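Predicted aminoglycoside phosphotransferase (Brachybacterium faecium, PDB 5UXC) acts as a macrolide 2'-phosphotransferase, probably inactivating antibiotics such as azithromycin by guanine-nucleotide-dependent phosphorylation within a kinase-like fold. Local coordinates at residues Val77-Trp82 and Leu214-Ala219; Ser117-Arg122 and Asp207-Ala212. One frame throughout, in Å; residues are numbered along the deposited sequence. Where two conformers were deposited one is given.

How the interactions relate
Along the chain the four segments run 77-82, 117-122, 207-212 and 214-219, so interaction 2 is nested within the loop that interaction 1 closes. Their centres lie about 18 Å apart, yet a single edge strand, 209-213, links them: one end packs against the start of helix 118-132, and the other runs straight into the magnesium-binding loop. The two contacts also meet directly, where Ala78 N and Thr211 O, 3.0 Å apart, probably form a hydrogen bond that sets the 77-82 segment beside the strand. The strand thus joins the azithromycin pocket, lined by Arg209 and Thr211, to the nucleotide and metal site at Leu214 and Asp215.

Interaction 1: residues Val77-Trp82 and Leu214-Ala219; sequences VAVPDW and LDWTTA. With MG (magnesium ion), chain B; GDP (guanosine-5'-diphosphate), chain C.
Val79 and Pro80 run roughly perpendicular to the Trp216 side chain, and their carbons meet the indole at a slant. Val79 CG1 reaches the indole at Trp216 NE1 (3.8 Å) and CZ2, while Pro80 CD lies 4.0 Å from Trp216 CD1, on the five-membered ring. Both methyls of Leu214 lie on the same side of a second flat group, the guanine of GDP: CD1 sits over the five-membered ring, 3.7 Å from GDP N9, and CD2 past the rim, 3.8 Å from GDP N7. On the side of Leu214 away from the base, Pro80 CG makes a looser contact with Leu214 CD2, so the proline abuts the leucine that supports the base.

Trp216 has its CG anti to the carbonyl carbon (chi1 -72°), which swings the ring toward the 77-82 loop; its NE1 is hydrogen-bonded to Val213 O, and His195 meets the ring edge-to-face. Between Leu214 and Trp216, Asp215 follows the former to the nucleotide side. Its CG is anti to the backbone N (chi1 -167°), and Asp215 OD2 binds magnesium at 2.1 Å. GDP O1B and O2A, two waters and His202 complete six ligands. Asp215 probably corresponds to the metal-binding aspartate of the kinase DFG motif; its carboxylate and both phosphates share one cation, which probably offsets their mutual repulsion, while the flanking leucine and tryptophan meet 77-82 through apolar contacts alone.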
loop_
_atom_site.group_PDB
_atom_site.type_symbol
_atom_site.label_atom_id
_atom_site.label_comp_id
_atom_site.label_asym_id
_atom_site.label_seq_id
_atom_site.Cartn_x
_atom_site.Cartn_y
_atom_site.Cartn_z
ATOM N N VAL A 77 12.183 7.451 -7.443
ATOM C CA VAL A 77 11.657 6.238 -8.039
ATOM C C VAL A 77 10.475 6.697 -8.887
ATOM O O VAL A 77 9.866 7.731 -8.610
ATOM C CB VAL A 77 11.185 5.225 -6.984
ATOM C CG1 VAL A 77 12.383 4.754 -6.108
ATOM C CG2 VAL A 77 10.114 5.840 -6.133
ATOM N N ALA A 78 10.107 5.894 -9.889
ATOM C CA ALA A 78 8.953 6.239 -10.722
ATOM C C ALA A 78 7.668 5.973 -9.953
ATOM O O ALA A 78 7.593 5.040 -9.156
ATOM C CB ALA A 78 8.944 5.398 -12.030
ATOM N N VAL A 79 6.613 6.748 -10.236
ATOM C CA VAL A 79 5.278 6.402 -9.739
ATOM C C VAL A 79 4.326 6.456 -10.919
ATOM O O VAL A 79 4.673 7.057 -11.942
ATOM C CB VAL A 79 4.812 7.337 -8.587
ATOM C CG1 VAL A 79 5.827 7.285 -7.392
ATOM C CG2 VAL A 79 4.659 8.849 -9.036
ATOM N N PRO A 80 3.129 5.866 -10.812
ATOM C CA PRO A 80 2.255 5.777 -12.010
ATOM C C PRO A 80 1.915 7.161 -12.547
ATOM O O PRO A 80 1.550 8.063 -11.777
ATOM C CB PRO A 80 1.001 5.067 -11.506
ATOM C CG PRO A 80 1.602 4.067 -10.352
ATOM C CD PRO A 80 2.592 5.034 -9.692
ATOM N N ASP A 81 2.050 7.311 -13.870
ATOM C CA ASP A 81 1.784 8.605 -14.532
ATOM C C ASP A 81 0.491 8.395 -15.289
ATOM O O ASP A 81 0.495 7.813 -16.378
ATOM C CB ASP A 81 2.962 8.952 -15.436
ATOM C CG ASP A 81 2.740 10.172 -16.302
ATOM O OD1 ASP A 81 1.653 10.763 -16.259
ATOM O OD2 ASP A 81 3.696 10.488 -17.034
ATOM N N TRP A 82 -0.594 8.883 -14.682
ATOM C CA TRP A 82 -1.951 8.595 -15.175
ATOM C C TRP A 82 -2.309 9.490 -16.390
ATOM O O TRP A 82 -3.064 10.450 -16.302
ATOM C CB TRP A 82 -2.940 8.824 -14.068
ATOM C CG TRP A 82 -2.920 7.797 -12.957
ATOM C CD1 TRP A 82 -2.047 6.750 -12.777
ATOM C CD2 TRP A 82 -3.899 7.721 -11.910
ATOM N NE1 TRP A 82 -2.441 6.032 -11.622
ATOM C CE2 TRP A 82 -3.578 6.615 -11.103
ATOM C CE3 TRP A 82 -5.034 8.496 -11.595
ATOM C CZ2 TRP A 82 -4.359 6.268 -9.998
ATOM C CZ3 TRP A 82 -5.809 8.156 -10.506
ATOM C CH2 TRP A 82 -5.455 7.046 -9.713
ATOM N N LEU A 214 4.203 1.447 -6.650
ATOM C CA LEU A 214 2.860 1.327 -7.216
ATOM C C LEU A 214 1.799 1.583 -6.156
ATOM O O LEU A 214 2.067 1.480 -4.959
ATOM C CB LEU A 214 2.622 -0.100 -7.771
ATOM C CG LEU A 214 3.710 -0.630 -8.679
ATOM C CD1 LEU A 214 3.450 -2.112 -9.017
ATOM C CD2 LEU A 214 3.804 0.255 -9.955
ATOM N N ASP A 215 0.578 1.877 -6.617
ATOM C CA ASP A 215 -0.680 1.687 -5.857
ATOM C C ASP A 215 -0.774 2.607 -4.660
ATOM O O ASP A 215 -0.616 2.192 -3.482
ATOM C CB ASP A 215 -0.852 0.208 -5.411
ATOM C CG ASP A 215 -2.269 -0.117 -4.900
ATOM O OD1 ASP A 215 -3.149 0.675 -5.211
ATOM O OD2 ASP A 215 -2.577 -1.201 -4.332
ATOM N N TRP A 216 -1.122 3.858 -4.955
ATOM C CA TRP A 216 -1.079 4.914 -3.946
ATOM C C TRP A 216 -2.450 5.205 -3.341
ATOM O O TRP A 216 -2.639 6.262 -2.750
ATOM C CB TRP A 216 -0.463 6.170 -4.575
ATOM C CG TRP A 216 1.015 5.961 -4.796
ATOM C CD1 TRP A 216 1.600 5.349 -5.861
ATOM C CD2 TRP A 216 2.066 6.349 -3.914
ATOM N NE1 TRP A 216 2.986 5.328 -5.696
ATOM C CE2 TRP A 216 3.290 5.960 -4.519
ATOM C CE3 TRP A 216 2.088 6.975 -2.651
ATOM C CZ2 TRP A 216 4.551 6.152 -3.898
ATOM C CZ3 TRP A 216 3.362 7.206 -2.036
ATOM C CH2 TRP A 216 4.564 6.811 -2.681
ATOM N N THR A 217 -3.406 4.279 -3.471
ATOM C CA THR A 217 -4.755 4.576 -3.002
ATOM C C THR A 217 -4.807 4.801 -1.502
ATOM O O THR A 217 -5.690 5.530 -1.032
ATOM C CB THR A 217 -5.706 3.452 -3.403
ATOM O OG1 THR A 217 -5.485 3.148 -4.788
ATOM C CG2 THR A 217 -7.179 3.878 -3.200
ATOM N N THR A 218 -3.896 4.183 -0.738
ATOM C CA THR A 218 -3.936 4.271 0.724
ATOM C C THR A 218 -3.125 5.442 1.294
ATOM O O THR A 218 -2.998 5.564 2.530
ATOM C CB THR A 218 -3.487 2.921 1.357
ATOM O OG1 THR A 218 -2.167 2.591 0.917
ATOM C CG2 THR A 218 -4.379 1.812 0.921
ATOM N N ALA A 219 -2.616 6.324 0.445
ATOM C CA ALA A 219 -1.719 7.384 0.891
ATOM C C ALA A 219 -2.466 8.316 1.823
ATOM O O ALA A 219 -3.650 8.601 1.631
ATOM C CB ALA A 219 -1.161 8.181 -0.329
HETATM MG MG MG B . -1.997 -3.149 -4.968
HETATM P PB GDP C . -4.674 -3.127 -7.086
HETATM O O1B GDP C . -3.957 -3.603 -5.848
HETATM O O2B GDP C . -5.708 -2.109 -6.849
HETATM O O3B GDP C . -5.286 -4.437 -7.737
HETATM O O3A GDP C . -3.612 -2.483 -8.103
HETATM P PA GDP C . -2.028 -2.379 -8.154
HETATM O O1A GDP C . -1.788 -0.962 -8.576
HETATM O O2A GDP C . -1.383 -2.840 -6.862
HETATM O "O5'" GDP C . -1.529 -3.298 -9.342
HETATM C "C5'" GDP C . -1.753 -4.708 -9.212
HETATM C "C4'" GDP C . -0.500 -5.467 -9.532
HETATM O "O4'" GDP C . -0.183 -5.252 -10.904
HETATM C "C3'" GDP C . 0.726 -4.954 -8.772
HETATM O "O3'" GDP C . 0.911 -5.504 -7.443
HETATM C "C2'" GDP C . 1.847 -5.398 -9.670
HETATM O "O2'" GDP C . 2.048 -6.835 -9.592
HETATM C "C1'" GDP C . 1.225 -5.188 -11.061
HETATM N N9 GDP C . 1.526 -3.831 -11.610
HETATM C C8 GDP C . 0.770 -2.725 -11.506
HETATM N N7 GDP C . 1.378 -1.690 -12.172
HETATM C C5 GDP C . 2.540 -2.179 -12.666
HETATM C C6 GDP C . 3.681 -1.686 -13.447
HETATM O O6 GDP C . 3.704 -0.503 -13.855
HETATM N N1 GDP C . 4.670 -2.554 -13.773
HETATM C C2 GDP C . 4.667 -3.852 -13.398
HETATM N N2 GDP C . 5.689 -4.641 -13.760
HETATM N N3 GDP C . 3.681 -4.380 -12.656
HETATM C C4 GDP C . 2.628 -3.591 -12.267
HETATM O O HOH W 1 -1.516 -5.229 -5.393
HETATM O O HOH W 2 -3.024 -3.608 -3.213
#

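Interaction 2: residues Ser117-Arg122 and Asp207-Ala212. With ZIT (azithromycin), chain H; SO4 (sulfate ion), chain E.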
loop_
_atom_site.group_PDB
_atom_site.type_symbol
_atom_site.label_atom_id
_atom_site.label_comp_id
_atom_site.label_asym_id
_atom_site.label_seq_id
_atom_site.Cartn_x
_atom_site.Cartn_y
_atom_site.Cartn_z
ATOM N N SER A 117 18.233 -8.878 1.826
ATOM C CA SER A 117 19.081 -8.119 0.917
ATOM C C SER A 117 19.486 -6.785 1.543
ATOM O O SER A 117 18.618 -6.004 1.958
ATOM C CB SER A 117 18.313 -7.892 -0.386
ATOM O OG SER A 117 18.796 -6.747 -1.085
ATOM N N THR A 118 20.796 -6.516 1.654
ATOM C CA THR A 118 21.231 -5.194 2.111
ATOM C C THR A 118 20.956 -4.131 1.040
ATOM O O THR A 118 20.624 -2.990 1.374
ATOM C CB THR A 118 22.720 -5.197 2.458
ATOM O OG1 THR A 118 23.460 -5.601 1.308
ATOM C CG2 THR A 118 23.026 -6.197 3.550
ATOM N N VAL A 119 21.066 -4.488 -0.237
ATOM C CA VAL A 119 20.774 -3.504 -1.293
ATOM C C VAL A 119 19.316 -3.078 -1.232
ATOM O O VAL A 119 18.995 -1.883 -1.290
ATOM C CB VAL A 119 21.137 -4.084 -2.670
ATOM C CG1 VAL A 119 20.543 -3.217 -3.819
ATOM C CG2 VAL A 119 22.674 -4.234 -2.714
ATOM N N TYR A 120 18.398 -4.053 -1.117
ATOM C CA TYR A 120 16.981 -3.704 -1.004
ATOM C C TYR A 120 16.713 -2.857 0.244
ATOM O O TYR A 120 15.984 -1.861 0.192
ATOM C CB TYR A 120 16.098 -4.968 -1.000
ATOM C CG TYR A 120 14.580 -4.606 -1.015
ATOM C CD1 TYR A 120 13.960 -4.160 -2.181
ATOM C CD2 TYR A 120 13.802 -4.732 0.136
ATOM C CE1 TYR A 120 12.587 -3.830 -2.194
ATOM C CE2 TYR A 120 12.440 -4.406 0.164
ATOM C CZ TYR A 120 11.832 -3.948 -1.029
ATOM O OH TYR A 120 10.475 -3.622 -1.004
ATOM N N ALA A 121 17.314 -3.220 1.381
ATOM C CA ALA A 121 17.063 -2.453 2.610
ATOM C C ALA A 121 17.492 -0.994 2.452
ATOM O O ALA A 121 16.800 -0.086 2.908
ATOM C CB ALA A 121 17.816 -3.080 3.788
ATOM N N ARG A 122 18.661 -0.779 1.872
ATOM C CA ARG A 122 19.165 0.574 1.678
ATOM C C ARG A 122 18.257 1.332 0.735
ATOM O O ARG A 122 17.956 2.473 0.955
ATOM C CB ARG A 122 20.570 0.557 1.103
ATOM C CG ARG A 122 21.659 0.542 2.154
ATOM C CD ARG A 122 23.040 0.684 1.519
ATOM N NE ARG A 122 23.728 -0.595 1.413
ATOM C CZ ARG A 122 23.983 -1.221 0.267
ATOM N NH1 ARG A 122 23.604 -0.698 -0.890
ATOM N NH2 ARG A 122 24.612 -2.377 0.277
ATOM N N ASP A 207 17.928 -5.582 -9.957
ATOM C CA ASP A 207 19.171 -5.810 -9.201
ATOM C C ASP A 207 19.033 -5.366 -7.753
ATOM O O ASP A 207 19.960 -4.786 -7.175
ATOM C CB ASP A 207 20.362 -5.122 -9.858
ATOM C CG ASP A 207 20.695 -5.743 -11.207
ATOM O OD1 ASP A 207 20.667 -6.991 -11.287
ATOM O OD2 ASP A 207 20.927 -5.002 -12.181
ATOM N N GLU A 208 17.863 -5.674 -7.178
ATOM C CA GLU A 208 17.486 -5.516 -5.781
ATOM C C GLU A 208 17.258 -4.064 -5.399
ATOM O O GLU A 208 16.938 -3.789 -4.244
ATOM C CB GLU A 208 18.508 -6.170 -4.824
ATOM C CG GLU A 208 18.652 -7.674 -5.093
ATOM C CD GLU A 208 19.494 -8.399 -4.067
ATOM O OE1 GLU A 208 20.455 -7.820 -3.523
ATOM O OE2 GLU A 208 19.172 -9.567 -3.794
ATOM N N ARG A 209 17.312 -3.127 -6.353
ATOM C CA ARG A 209 17.068 -1.724 -6.032
ATOM C C ARG A 209 15.684 -1.334 -6.539
ATOM O O ARG A 209 15.268 -1.733 -7.644
ATOM C CB ARG A 209 18.116 -0.815 -6.688
ATOM C CG ARG A 209 19.541 -1.067 -6.201
ATOM C CD ARG A 209 20.577 -0.163 -6.852
ATOM N NE ARG A 209 21.934 -0.523 -6.398
ATOM C CZ ARG A 209 22.621 -1.569 -6.865
ATOM N NH1 ARG A 209 22.093 -2.346 -7.807
ATOM N NH2 ARG A 209 23.835 -1.844 -6.386
ATOM N N ILE A 210 15.023 -0.469 -5.791
ATOM C CA ILE A 210 13.648 -0.076 -6.143
ATOM C C ILE A 210 13.652 0.906 -7.308
ATOM O O ILE A 210 14.314 1.957 -7.261
ATOM C CB ILE A 210 12.933 0.528 -4.929
ATOM C CG1 ILE A 210 12.815 -0.557 -3.818
ATOM C CG2 ILE A 210 11.491 1.000 -5.298
ATOM C CD1 ILE A 210 12.307 0.063 -2.433
ATOM N N THR A 211 12.886 0.573 -8.349
ATOM C CA THR A 211 12.790 1.455 -9.508
ATOM C C THR A 211 11.483 2.213 -9.541
ATOM O O THR A 211 11.379 3.221 -10.267
ATOM C CB THR A 211 12.864 0.631 -10.795
ATOM O OG1 THR A 211 12.039 -0.524 -10.616
ATOM C CG2 THR A 211 14.303 0.159 -11.085
ATOM N N ALA A 212 10.462 1.702 -8.864
ATOM C CA ALA A 212 9.122 2.294 -8.950
ATOM C C ALA A 212 8.320 1.823 -7.760
ATOM O O ALA A 212 8.546 0.722 -7.266
ATOM C CB ALA A 212 8.391 1.848 -10.226
HETATM C C1 ZIT H . 16.486 3.322 -12.987
HETATM C C2 ZIT H . 15.190 4.154 -12.710
HETATM C C3 ZIT H . 15.517 5.613 -12.957
HETATM C C4 ZIT H . 15.282 6.420 -11.645
HETATM C C5 ZIT H . 15.831 7.857 -11.805
HETATM C C6 ZIT H . 17.234 7.899 -11.226
HETATM C C7 ZIT H . 17.214 7.877 -9.682
HETATM C C8 ZIT H . 18.641 7.869 -9.026
HETATM C C9 ZIT H . 19.089 6.445 -8.579
HETATM N N10 ZIT H . 19.610 5.629 -9.785
HETATM C C11 ZIT H . 19.546 4.196 -9.546
HETATM C C12 ZIT H . 19.096 3.521 -10.847
HETATM C C13 ZIT H . 18.727 2.037 -10.747
HETATM C C14 ZIT H . 18.043 1.697 -12.057
HETATM C C15 ZIT H . 17.916 0.203 -12.267
HETATM C C16 ZIT H . 17.110 -0.053 -13.581
HETATM C C17 ZIT H . 14.077 3.538 -13.488
HETATM C C18 ZIT H . 13.804 6.366 -11.351
HETATM C C19 ZIT H . 17.883 9.187 -11.708
HETATM C C20 ZIT H . 18.643 8.695 -7.822
HETATM C C21 ZIT H . 20.948 6.121 -10.154
HETATM C C22 ZIT H . 20.854 3.636 -9.000
HETATM C C23 ZIT H . 17.778 1.786 -9.566
HETATM O O1 ZIT H . 17.274 3.556 -13.905
HETATM O O6 ZIT H . 18.032 6.799 -11.674
HETATM O O12 ZIT H . 20.062 3.694 -11.859
HETATM O O13 ZIT H . 19.889 1.195 -10.600
HETATM O O14 ZIT H . 16.702 2.213 -12.016
HETATM C C1A ZIT H . 14.113 9.592 -11.854
HETATM C C2A ZIT H . 13.092 10.292 -10.991
HETATM C C3A ZIT H . 12.183 11.097 -11.873
HETATM C C4A ZIT H . 12.996 12.041 -12.703
HETATM C C5A ZIT H . 14.064 11.312 -13.538
HETATM C C6A ZIT H . 14.978 12.231 -14.246
HETATM C C7A ZIT H . 11.762 12.848 -10.137
HETATM C C8A ZIT H . 10.064 12.445 -11.708
HETATM O O1A ZIT H . 15.008 8.809 -11.100
HETATM O O2A ZIT H . 12.275 9.313 -10.308
HETATM N N3A ZIT H . 11.192 11.804 -10.978
HETATM O O5A ZIT H . 14.910 10.571 -12.595
HETATM C C1B ZIT H . 15.359 6.020 -15.302
HETATM C C2B ZIT H . 14.354 6.191 -16.393
HETATM C C3B ZIT H . 14.038 7.624 -16.686
HETATM C C4B ZIT H . 15.275 8.431 -16.860
HETATM C C5B ZIT H . 16.147 8.323 -15.635
HETATM C C6B ZIT H . 17.406 9.125 -15.838
HETATM C C7B ZIT H . 13.168 7.707 -18.004
HETATM C C8B ZIT H . 12.093 7.569 -15.260
HETATM O O1B ZIT H . 14.746 6.193 -14.031
HETATM O O3B ZIT H . 13.318 8.193 -15.575
HETATM O O4B ZIT H . 14.906 9.818 -17.001
HETATM O O5B ZIT H . 16.540 6.927 -15.386
HETATM S S SO4 E . 16.262 -8.352 -11.761
HETATM O O1 SO4 E . 15.806 -7.984 -13.118
HETATM O O2 SO4 E . 17.575 -7.754 -11.522
HETATM O O3 SO4 E . 16.314 -9.811 -11.626
HETATM O O4 SO4 E . 15.268 -7.875 -10.763
HETATM O O HOH W 3 22.129 -7.296 -1.490
#
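Val119 and Arg209 cross obliquely, with the valine CG1 centred over one face of the guanidinium, 3.9 Å above its plane. The same methyl presses on the aliphatic stem, at 3.4 Å from Arg209 CG, a tight approach. Val119 CG1 is anti to the backbone N (chi1 167°), which directs it from helix 118-132 at the extended arginine chain. One residue further on, the Tyr120 ring slants against Ile210, its CE1 3.7 Å from Ile210 CG1, while Glu208 O lies in the ring plane at its edge. That carbonyl also takes a CA-H...O contact from Tyr120 CA at 3.2 Å. The tyrosine hydroxyl is hydrogen-bonded to Thr203 OG1.

The polar half gathers at the start of the helix. Ser117 is the N-cap: its OG accepts from Tyr120 N at 2.7 Å in a nearly straight bond (167°) and donates weakly to Glu208 OE1 (3.1 Å). One water donates to the same Glu208 OE1 at 2.7 Å and accepts from Val119 N. Asp207 and Glu208, both with left-handed backbone angles, turn the chain between strands 203-206 and 209-213, so this contact fastens a hairpin tip to a helix N-terminus. Beyond it, Thr211 CG2 approaches azithromycin O14 to 3.3 Å. The Glu208 carboxylate, beside a helix N-terminus, should be favoured by the helix dipole and probably stays ionised; Ser117 OG and the water link it to the N-H groups of Tyr120 and Val119 in the first turn. Val119 packs on Arg209, whose CB borders azithromycin, and Tyr120 packs on Ile210 next along the strand.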